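Local structure of cellulase (Xanthomonas axonopodis pv. citri, 5HOS) at residues A[246-249]-A[250-254]; A[254-257]-A[258-261]. The protein probably hydrolyses internal beta-1,4-glucosidic bonds of cellulose and related glucans, as an endo-glucanase of glycoside hydrolase family 5. All blocks are in the same frame, centred on the assembly; numbering follows the deposited sequence.

Contact 1 of 2, residues A[246-249]-A[250-254]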
loop_
_atom_site.group_PDB
_atom_site.type_symbol
_atom_site.label_atom_id
_atom_site.label_comp_id
_atom_site.label_asym_id
_atom_site.label_seq_id
_atom_site.Cartn_x
_atom_site.Cartn_y
_atom_site.Cartn_z
ATOM N N ALA A 246 -1.197 20.374 -13.960
ATOM C CA ALA A 246 -1.802 20.778 -12.690
ATOM C C ALA A 246 -3.058 19.992 -12.337
ATOM O O ALA A 246 -3.538 20.090 -11.208
ATOM C CB ALA A 246 -2.124 22.269 -12.718
ATOM N N THR A 247 -3.601 19.245 -13.299
ATOM C CA THR A 247 -4.813 18.457 -13.115
ATOM C C THR A 247 -4.643 16.957 -13.443
ATOM O O THR A 247 -5.620 16.208 -13.368
ATOM C CB THR A 247 -5.937 19.028 -13.997
ATOM O OG1 THR A 247 -5.499 19.045 -15.359
ATOM C CG2 THR A 247 -6.288 20.458 -13.574
ATOM N N VAL A 248 -3.425 16.517 -13.774
ATOM C CA VAL A 248 -3.185 15.125 -14.214
ATOM C C VAL A 248 -3.528 14.060 -13.152
ATOM O O VAL A 248 -3.886 12.930 -13.500
ATOM C CB VAL A 248 -1.737 14.921 -14.756
ATOM C CG1 VAL A 248 -0.699 14.935 -13.635
ATOM C CG2 VAL A 248 -1.635 13.627 -15.557
ATOM N N GLY A 249 -3.421 14.416 -11.873
ATOM C CA GLY A 249 -3.810 13.513 -10.795
ATOM C C GLY A 249 -5.293 13.216 -10.832
ATOM O O GLY A 249 -5.708 12.059 -10.902
ATOM N N VAL A 250 -6.084 14.281 -10.825
ATOM C CA VAL A 250 -7.544 14.181 -10.889
ATOM C C VAL A 250 -7.965 13.388 -12.138
ATOM O O VAL A 250 -8.792 12.470 -12.057
ATOM C CB VAL A 250 -8.193 15.586 -10.908
ATOM C CG1 VAL A 250 -9.683 15.513 -11.231
ATOM C CG2 VAL A 250 -7.971 16.286 -9.573
ATOM N N GLU A 251 -7.369 13.737 -13.273
ATOM C CA GLU A 251 -7.680 13.090 -14.546
ATOM C C GLU A 251 -7.388 11.591 -14.552
ATOM O O GLU A 251 -8.159 10.825 -15.120
ATOM C CB GLU A 251 -6.923 13.763 -15.682
ATOM C CG GLU A 251 -7.468 15.148 -16.011
ATOM C CD GLU A 251 -6.461 16.036 -16.714
ATOM O OE1 GLU A 251 -5.468 15.525 -17.270
ATOM O OE2 GLU A 251 -6.664 17.262 -16.705
ATOM N N ARG A 252 -6.287 11.192 -13.915
ATOM C CA ARG A 252 -5.890 9.782 -13.843
ATOM C C ARG A 252 -6.625 8.973 -12.777
ATOM O O ARG A 252 -6.542 7.739 -12.797
ATOM C CB ARG A 252 -4.377 9.656 -13.671
ATOM C CG ARG A 252 -3.629 10.017 -14.942
ATOM C CD ARG A 252 -2.136 9.985 -14.733
ATOM N NE ARG A 252 -1.384 10.263 -15.957
ATOM C CZ ARG A 252 -0.063 10.452 -16.006
ATOM N NH1 ARG A 252 0.675 10.395 -14.901
ATOM N NH2 ARG A 252 0.532 10.709 -17.168
ATOM N N LEU A 253 -7.317 9.654 -11.857
ATOM C CA LEU A 253 -8.224 9.003 -10.902
ATOM C C LEU A 253 -9.674 8.923 -11.365
ATOM O O LEU A 253 -10.444 8.126 -10.819
ATOM C CB LEU A 253 -8.192 9.698 -9.530
ATOM C CG LEU A 253 -6.879 9.680 -8.735
ATOM C CD1 LEU A 253 -7.104 10.195 -7.320
ATOM C CD2 LEU A 253 -6.235 8.295 -8.688
ATOM N N ARG A 254 -10.059 9.722 -12.357
ATOM C CA ARG A 254 -11.487 9.894 -12.661
ATOM C C ARG A 254 -12.230 8.598 -13.056
ATOM O O ARG A 254 -13.268 8.281 -12.464
ATOM C CB ARG A 254 -11.697 10.976 -13.725
ATOM C CG ARG A 254 -13.140 11.443 -13.825
ATOM C CD ARG A 254 -13.295 12.589 -14.818
ATOM N NE ARG A 254 -12.762 13.863 -14.324
ATOM C CZ ARG A 254 -13.321 14.627 -13.379
ATOM N NH1 ARG A 254 -14.457 14.272 -12.760
ATOM N NH2 ARG A 254 -12.730 15.764 -13.036
#

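Contact 2 of 2, residues A[254-257]-A[258-261]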
loop_
_atom_site.group_PDB
_atom_site.type_symbol
_atom_site.label_atom_id
_atom_site.label_comp_id
_atom_site.label_asym_id
_atom_site.label_seq_id
_atom_site.Cartn_x
_atom_site.Cartn_y
_atom_site.Cartn_z
ATOM N N ARG A 254 -10.059 9.722 -12.357
ATOM C CA ARG A 254 -11.487 9.894 -12.661
ATOM C C ARG A 254 -12.230 8.598 -13.056
ATOM O O ARG A 254 -13.268 8.281 -12.464
ATOM C CB ARG A 254 -11.697 10.976 -13.725
ATOM C CG ARG A 254 -13.140 11.443 -13.825
ATOM C CD ARG A 254 -13.295 12.589 -14.818
ATOM N NE ARG A 254 -12.762 13.863 -14.324
ATOM C CZ ARG A 254 -13.321 14.627 -13.379
ATOM N NH1 ARG A 254 -14.457 14.272 -12.760
ATOM N NH2 ARG A 254 -12.730 15.764 -13.036
ATOM N N SER A 255 -11.733 7.860 -14.050
ATOM C CA SER A 255 -12.464 6.654 -14.497
ATOM C C SER A 255 -12.478 5.575 -13.408
ATOM O O SER A 255 -13.505 4.942 -13.187
ATOM C CB SER A 255 -11.965 6.115 -15.845
ATOM O OG SER A 255 -10.620 5.691 -15.802
ATOM N N PHE A 256 -11.370 5.414 -12.689
ATOM C CA PHE A 256 -11.323 4.484 -11.551
ATOM C C PHE A 256 -12.376 4.832 -10.499
ATOM O O PHE A 256 -13.070 3.945 -9.983
ATOM C CB PHE A 256 -9.922 4.466 -10.937
ATOM C CG PHE A 256 -9.767 3.500 -9.795
ATOM C CD1 PHE A 256 -9.866 2.132 -10.002
ATOM C CD2 PHE A 256 -9.531 3.963 -8.504
ATOM C CE1 PHE A 256 -9.731 1.238 -8.944
ATOM C CE2 PHE A 256 -9.386 3.074 -7.441
ATOM C CZ PHE A 256 -9.493 1.711 -7.662
ATOM N N THR A 257 -12.513 6.127 -10.219
ATOM C CA THR A 257 -13.487 6.615 -9.244
ATOM C C THR A 257 -14.922 6.242 -9.630
ATOM O O THR A 257 -15.682 5.718 -8.803
ATOM C CB THR A 257 -13.321 8.135 -9.032
ATOM O OG1 THR A 257 -11.997 8.388 -8.525
ATOM C CG2 THR A 257 -14.335 8.665 -8.047
ATOM N N GLU A 258 -15.297 6.484 -10.879
ATOM C CA GLU A 258 -16.645 6.115 -11.331
ATOM C C GLU A 258 -16.835 4.583 -11.395
ATOM O O GLU A 258 -17.939 4.079 -11.159
ATOM C CB GLU A 258 -16.972 6.785 -12.671
ATOM C CG GLU A 258 -18.435 6.642 -13.094
ATOM C CD GLU A 258 -19.434 7.171 -12.075
ATOM O OE1 GLU A 258 -20.534 6.569 -11.965
ATOM O OE2 GLU A 258 -19.118 8.172 -11.389
ATOM N N TRP A 259 -15.765 3.853 -11.710
ATOM C CA TRP A 259 -15.791 2.388 -11.665
ATOM C C TRP A 259 -16.120 1.908 -10.242
ATOM O O TRP A 259 -16.967 1.025 -10.069
ATOM C CB TRP A 259 -14.451 1.781 -12.135
ATOM C CG TRP A 259 -14.466 0.276 -12.151
ATOM C CD1 TRP A 259 -14.853 -0.534 -13.180
ATOM C CD2 TRP A 259 -14.095 -0.595 -11.074
ATOM N NE1 TRP A 259 -14.746 -1.856 -12.812
ATOM C CE2 TRP A 259 -14.281 -1.923 -11.527
ATOM C CE3 TRP A 259 -13.612 -0.382 -9.771
ATOM C CZ2 TRP A 259 -13.996 -3.040 -10.726
ATOM C CZ3 TRP A 259 -13.336 -1.495 -8.971
ATOM C CH2 TRP A 259 -13.534 -2.806 -9.456
ATOM N N LEU A 260 -15.458 2.496 -9.237
ATOM C CA LEU A 260 -15.737 2.157 -7.833
ATOM C C LEU A 260 -17.210 2.391 -7.501
ATOM O O LEU A 260 -17.858 1.548 -6.875
ATOM C CB LEU A 260 -14.849 2.965 -6.875
ATOM C CG LEU A 260 -13.352 2.649 -6.817
ATOM C CD1 LEU A 260 -12.668 3.692 -5.940
ATOM C CD2 LEU A 260 -13.078 1.257 -6.276
ATOM N N ARG A 261 -17.726 3.527 -7.958
ATOM C CA ARG A 261 -19.112 3.928 -7.690
ATOM C C ARG A 261 -20.112 2.959 -8.322
ATOM O O ARG A 261 -21.041 2.502 -7.658
ATOM C CB ARG A 261 -19.344 5.360 -8.189
ATOM C CG ARG A 261 -20.581 6.042 -7.629
ATOM C CD ARG A 261 -20.582 7.536 -7.937
ATOM N NE ARG A 261 -19.676 8.285 -7.053
ATOM C CZ ARG A 261 -18.692 9.114 -7.422
ATOM N NH1 ARG A 261 -17.962 9.715 -6.480
ATOM N NH2 ARG A 261 -18.414 9.376 -8.699
#

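Contact 1 of 2, residues A[246-249]-A[250-254]
Glu251 reaches back to Thr247 twice, once through its backbone and once through its side chain, at the point where the chain enters helix 248-262. The first turn closes with a nearly straight bond from Glu251 N to Thr247 O (3.0 Å, 168°). Arg252 N follows with a bond to Val248 O at 3.0 Å, bent to 146°; the next, from Leu253 N to Gly249 O, is weak.

Thr247 holds the N-cap position, yet its hydroxyl caps no backbone NH. With OG1 between the backbone N and the carbonyl carbon (chi1 57°), it donates instead to Glu251 OE2, a short bond of 2.5 Å that meets the carboxylate from above its plane. The two side chains cross obliquely on an exposed side of the helix.

One residue further along, Val248 and Arg252 run side by side in the same direction. Methyl CG2 of Val248 sits over one face of the guanidinium, 3.4 Å from Arg252 NE and off toward the rim. The extended arginine carries its polar end to the C-terminal end of strand 224-231 and the loop after it, where NH1 bonds the carbonyl oxygens of Tyr231 and Asp233. The arrangement is a helix N-terminus within a beta-alpha-beta unit of a TIM barrel, with an arginine near the start of the helix tying it to the end of the preceding strand and the loop that follows.

Contact 2 of 2, residues A[254-257]-A[258-261]
Leu260 lies against one face of the Phe256 ring while its backbone NH bonds Phe256 O at 2.9 Å, so one residue pair is joined by both a polar and an apolar contact. The carbonyls of Arg254, Ser255 and Thr257 are taken likewise by the NH groups of Glu258, Trp259 and Arg261, completing four successive i to i+4 bonds. In the CH-pi contact, Leu260 CG stands 4.2 Å from the ring centroid, 18° off the normal, and methyl CD1 comes to 3.7 Å from Phe256 CE2.

The polar ends are satisfied mostly from elsewhere. Thr257 OG1 bonds Leu253 O and Trp298 NE1, while Trp259 NE1 bonds Ala211 O. Arg261, bent at chi3 (-77°), brings NH2 to Glu258 OE2 at 3.0 Å, a salt bridge on the syn side of the carboxylate though tilted out of its plane, and close to the plane of the guanidinium; its NE pairs with Asp296 and its NH1 with Asn294. With all three guanidinium nitrogens bonded, the group is probably fixed in its rotation, and the two carboxylates would help to stabilise its positive charge.

How the contacts relate
Contacts 1 and 2 are consecutive portions of one helix, 248-262, with centres 12 Å apart; contact 1 covers its beginning, contact 2 continues toward its end, and Arg254 belongs to both. The helix joins strand 224-231 to strand 267-273, two parallel neighbours in the eight-stranded barrel, as the crossover of a beta-alpha-beta unit. Both contacts thus lie in its outer layer, their centres about 20 and 19 Å from the centre of the chain. Helix 278-293 is a neighbour of both, through Tyr290 in each case. Together they illustrate how a barrel helix is secured along its length: at its start to the end of one strand and the loop after it, farther on to the start of strand 298-306 and the loop before it.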